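Local coordinates for protein mitomycin biosynthesis 6-O-methyltransferase (Streptomyces lavendulae, PDB 3GWZ) that transfers the methyl group of S-adenosyl-L-methionine to the 6-hydroxyl of demethylmitomycins, forming the quinone methoxy group of mitomycins A and B, at residues A[89-92]-A[93-97]; A[284-287]-A[288-292]. One frame throughout, in Å; residues are numbered along the deposited sequence. Where two conformers were deposited one is given.

Contact 1: A[89-92]-A[93-97]; sequences RRLL and RLLAT
L91 and L95, one helical turn apart, point the same way, with L91 CG 4.1 Å from L95 CD1; both pack on A54 of helix 32-61. The backbone beneath them is regular: R93 N donates to R89 O, the first of a run of i to i+4 bonds in which A96 N meets L92 O at 2.9 Å and T97 N follows on R93 O. T97 OG1 donates to R93 O as well, at 2.8 Å, and reaches that oxygen from the face of its plane opposite to T97 N.

R93 was modelled in two conformers; in one of them its guanidinium lies back on R90, an arrangement that should be read with caution. There R93 NH1 is 3.7 Å from R90 CA, which sits over one face of the group but displaced toward its rim. The fold-back has two causes in the torsions: R93 CG stands beside the backbone N (chi1 -72°), and the chain then bends at chi3, which turns the head toward residue 90. On the way, R93 CG brushes R89 O at 3.1 Å. The R90 and R93 side chains run askew to each other, yet in this conformer their guanidinium planes are almost parallel, 2° apart. Contact is made through the R90 methylene, R90 CG to R93 NH1 at 3.8 Å, while the charged ends stay separate, with R90 NE 5.4 Å from R93 NH2. R90 instead spends its charge on a salt bridge to D322 of the second subunit, and R89 is bridged to D108 and E85 of its own chain.

With L91 and L95 on helix 32-61, L92 on helix 74-81, and R90, R93 and L94 reaching the second subunit, this is an interface helix of the dimerisation domain, as expected for COMT-type O-methyltransferases.

Contact 2: A[284-287]-A[288-292]; sequences DDVV and RILRR
D285 and R288, one helical turn apart, are joined by a salt bridge that can be traced along the arginine. R288 CB rests 3.5 Å from D285 O. R288 CG, placed beside the backbone N by chi1 of -68°, passes D284 O at 3.3 Å, the carbonyl that also receives the R288 backbone N-H. R288 CD comes to 3.4 Å from D285 OD1. A bend at chi3 then turns the head, so that R288 NH1 donates to D285 OD1 at 3.0 Å with an N-H...O angle of 160°. The oxygen lies in the guanidinium plane at its edge, but the nitrogen approaches from above the carboxylate, and the two planes are 57° apart. The bridge is therefore a single-oxygen contact, without a paired two-bond fit.

R291 behaves differently. Its chain is extended from CG to NE and lies alongside V287; V287 CG1 sits over one guanidinium face, 3.3 Å from R291 NE and toward the rim. The polar end is held by K345 O, which accepts from R291 NE. Next to this pair, V286 CG1 meets L290 CD1 at 3.5 Å, closer than usual for two carbons.

Helix 283-296 is the crossover between the parallel strands 271-275 and 302-308 of the Rossmann-like methyltransferase sheet. V286, V287 and L290 pack against helix 336-344 through L342 and L343, whereas I289 faces the cofactor side, its side chain about 4 Å from that of F261.

Contact 1 and contact 2 are separate helical segments whose centres lie 49 Å apart on opposite sides of the chain's centre, with nearest atoms about 37 Å from each other. The 89-97 segment belongs to the dimerisation region and lies away from the annotated sites; R90, R93, L94 and T97 reach the second subunit from it. The 284-292 segment is in the catalytic domain, where the side chain of I289 is about 7 Å from bound S-adenosyl-L-homocysteine and that of V286 about 7 Å from that of H279, the inferred proton acceptor. Contact 1 takes part in the subunit interface; contact 2 lies behind the cofactor pocket, I289 being close to the binding residue F261.

Contact 1: A[89-92]-A[93-97]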
# COMPACT_ATOMS: atom_id res chain seq x y z
N ARG A 89 -7.91 11.81 19.53
CA ARG A 89 -7.87 10.86 20.64
C ARG A 89 -9.28 10.44 21.10
O ARG A 89 -9.54 9.26 21.30
CB ARG A 89 -7.07 11.43 21.83
CG ARG A 89 -6.92 10.46 23.00
CD ARG A 89 -5.98 10.98 24.09
NE ARG A 89 -4.63 11.12 23.57
CZ ARG A 89 -4.04 12.29 23.35
NH1 ARG A 89 -4.67 13.42 23.65
NH2 ARG A 89 -2.81 12.33 22.87
N ARG A 90 -10.18 11.41 21.25
CA ARG A 90 -11.57 11.10 21.56
C ARG A 90 -12.16 10.19 20.48
O ARG A 90 -12.80 9.18 20.78
CB ARG A 90 -12.40 12.38 21.69
CG ARG A 90 -12.04 13.25 22.91
CD ARG A 90 -12.51 14.69 22.74
NE ARG A 90 -13.96 14.83 22.91
CZ ARG A 90 -14.60 15.99 22.97
NH1 ARG A 90 -13.92 17.13 22.88
NH2 ARG A 90 -15.92 16.02 23.14
N LEU A 91 -11.93 10.54 19.22
CA LEU A 91 -12.48 9.75 18.11
C LEU A 91 -11.95 8.32 18.13
O LEU A 91 -12.69 7.36 17.96
CB LEU A 91 -12.16 10.38 16.76
CG LEU A 91 -12.97 9.77 15.59
CD1 LEU A 91 -14.33 10.43 15.51
CD2 LEU A 91 -12.24 9.93 14.26
N LEU A 92 -10.64 8.18 18.31
CA LEU A 92 -10.02 6.87 18.32
C LEU A 92 -10.45 6.01 19.52
O LEU A 92 -10.65 4.81 19.37
CB LEU A 92 -8.49 6.99 18.26
CG LEU A 92 -7.94 7.50 16.92
CD1 LEU A 92 -6.45 7.79 16.99
CD2 LEU A 92 -8.23 6.50 15.80
N ARG A 93 -10.59 6.64 20.69
CA ARG A 93 -11.10 5.92 21.86
C ARG A 93 -12.48 5.37 21.58
O ARG A 93 -12.77 4.21 21.88
CB ARG A 93 -11.19 6.85 23.08
CG ARG A 93 -9.88 7.25 23.70
CD ARG A 93 -10.12 7.72 25.13
NE ARG A 93 -11.43 8.36 25.30
CZ ARG A 93 -11.62 9.68 25.26
NH1 ARG A 93 -10.59 10.50 25.08
NH2 ARG A 93 -12.84 10.18 25.43
N LEU A 94 -13.35 6.21 21.02
CA LEU A 94 -14.71 5.79 20.71
C LEU A 94 -14.73 4.64 19.72
O LEU A 94 -15.41 3.64 19.93
CB LEU A 94 -15.52 6.97 20.17
CG LEU A 94 -16.90 6.63 19.61
CD1 LEU A 94 -17.85 6.10 20.69
CD2 LEU A 94 -17.48 7.88 18.96
N LEU A 95 -13.99 4.79 18.63
CA LEU A 95 -13.96 3.75 17.62
C LEU A 95 -13.47 2.43 18.21
O LEU A 95 -14.06 1.38 17.96
CB LEU A 95 -13.08 4.19 16.44
CG LEU A 95 -13.73 5.20 15.48
CD1 LEU A 95 -12.69 5.77 14.53
CD2 LEU A 95 -14.88 4.56 14.69
N ALA A 96 -12.40 2.47 18.99
CA ALA A 96 -11.86 1.26 19.60
C ALA A 96 -12.91 0.59 20.50
O ALA A 96 -13.01 -0.63 20.54
CB ALA A 96 -10.59 1.57 20.38
N THR A 97 -13.68 1.42 21.20
CA THR A 97 -14.75 0.94 22.08
C THR A 97 -15.82 0.17 21.30
O THR A 97 -16.46 -0.73 21.85
CB THR A 97 -15.39 2.12 22.85
OG1 THR A 97 -14.39 2.74 23.67
CG2 THR A 97 -16.49 1.64 23.77

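Contact 2: A[284-287]-A[288-292]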
# COMPACT_ATOMS: atom_id res chain seq x y z
N ASP A 284 -41.13 4.33 -16.13
CA ASP A 284 -41.13 5.00 -17.43
C ASP A 284 -39.75 4.96 -18.08
O ASP A 284 -39.60 4.61 -19.26
CB ASP A 284 -41.62 6.45 -17.30
CG ASP A 284 -43.12 6.54 -17.04
OD1 ASP A 284 -43.83 5.52 -17.21
OD2 ASP A 284 -43.59 7.64 -16.66
N ASP A 285 -38.73 5.31 -17.31
CA ASP A 285 -37.38 5.36 -17.87
C ASP A 285 -36.85 3.96 -18.17
O ASP A 285 -36.10 3.79 -19.12
CB ASP A 285 -36.43 6.14 -16.97
CG ASP A 285 -36.68 7.63 -17.03
OD1 ASP A 285 -37.17 8.11 -18.07
OD2 ASP A 285 -36.40 8.32 -16.03
N VAL A 286 -37.24 2.96 -17.38
CA VAL A 286 -36.82 1.60 -17.68
C VAL A 286 -37.43 1.13 -19.00
O VAL A 286 -36.77 0.48 -19.81
CB VAL A 286 -37.20 0.60 -16.57
CG1 VAL A 286 -37.08 -0.84 -17.10
CG2 VAL A 286 -36.32 0.81 -15.34
N VAL A 287 -38.70 1.46 -19.21
CA VAL A 287 -39.34 1.07 -20.46
C VAL A 287 -38.67 1.75 -21.65
O VAL A 287 -38.48 1.13 -22.70
CB VAL A 287 -40.87 1.35 -20.43
CG1 VAL A 287 -41.47 1.29 -21.84
CG2 VAL A 287 -41.56 0.35 -19.51
N ARG A 288 -38.28 3.01 -21.49
CA ARG A 288 -37.56 3.72 -22.55
C ARG A 288 -36.29 2.96 -22.91
O ARG A 288 -36.00 2.74 -24.09
CB ARG A 288 -37.20 5.15 -22.12
CG ARG A 288 -38.39 6.09 -21.98
CD ARG A 288 -37.95 7.42 -21.34
NE ARG A 288 -37.11 8.20 -22.24
CZ ARG A 288 -36.27 9.15 -21.86
NH1 ARG A 288 -36.13 9.46 -20.57
NH2 ARG A 288 -35.55 9.79 -22.77
N ILE A 289 -35.52 2.56 -21.90
CA ILE A 289 -34.28 1.84 -22.15
C ILE A 289 -34.55 0.50 -22.82
O ILE A 289 -33.93 0.16 -23.83
CB ILE A 289 -33.47 1.62 -20.84
CG1 ILE A 289 -33.02 2.97 -20.27
CG2 ILE A 289 -32.24 0.75 -21.10
CD1 ILE A 289 -32.64 2.91 -18.78
N LEU A 290 -35.50 -0.25 -22.28
CA LEU A 290 -35.79 -1.60 -22.74
C LEU A 290 -36.27 -1.59 -24.19
O LEU A 290 -35.93 -2.47 -24.99
CB LEU A 290 -36.84 -2.26 -21.85
CG LEU A 290 -36.37 -2.62 -20.44
CD1 LEU A 290 -37.52 -3.20 -19.62
CD2 LEU A 290 -35.19 -3.59 -20.52
N ARG A 291 -37.09 -0.60 -24.52
CA ARG A 291 -37.65 -0.51 -25.86
C ARG A 291 -36.54 -0.26 -26.88
O ARG A 291 -36.54 -0.85 -27.96
CB ARG A 291 -38.74 0.55 -25.94
CG ARG A 291 -40.09 0.08 -25.39
CD ARG A 291 -41.18 1.15 -25.47
NE ARG A 291 -42.44 0.65 -24.92
CZ ARG A 291 -43.49 1.42 -24.64
NH1 ARG A 291 -43.45 2.73 -24.85
NH2 ARG A 291 -44.59 0.87 -24.14
N ARG A 292 -35.59 0.61 -26.54
CA ARG A 292 -34.46 0.85 -27.43
C ARG A 292 -33.58 -0.39 -27.56
O ARG A 292 -33.03 -0.67 -28.63
CB ARG A 292 -33.64 2.06 -27.00
CG ARG A 292 -32.65 2.50 -28.08
CD ARG A 292 -32.06 3.87 -27.82
NE ARG A 292 -33.08 4.91 -27.74
CZ ARG A 292 -33.60 5.53 -28.80
NH1 ARG A 292 -33.20 5.20 -30.03
NH2 ARG A 292 -34.51 6.48 -28.63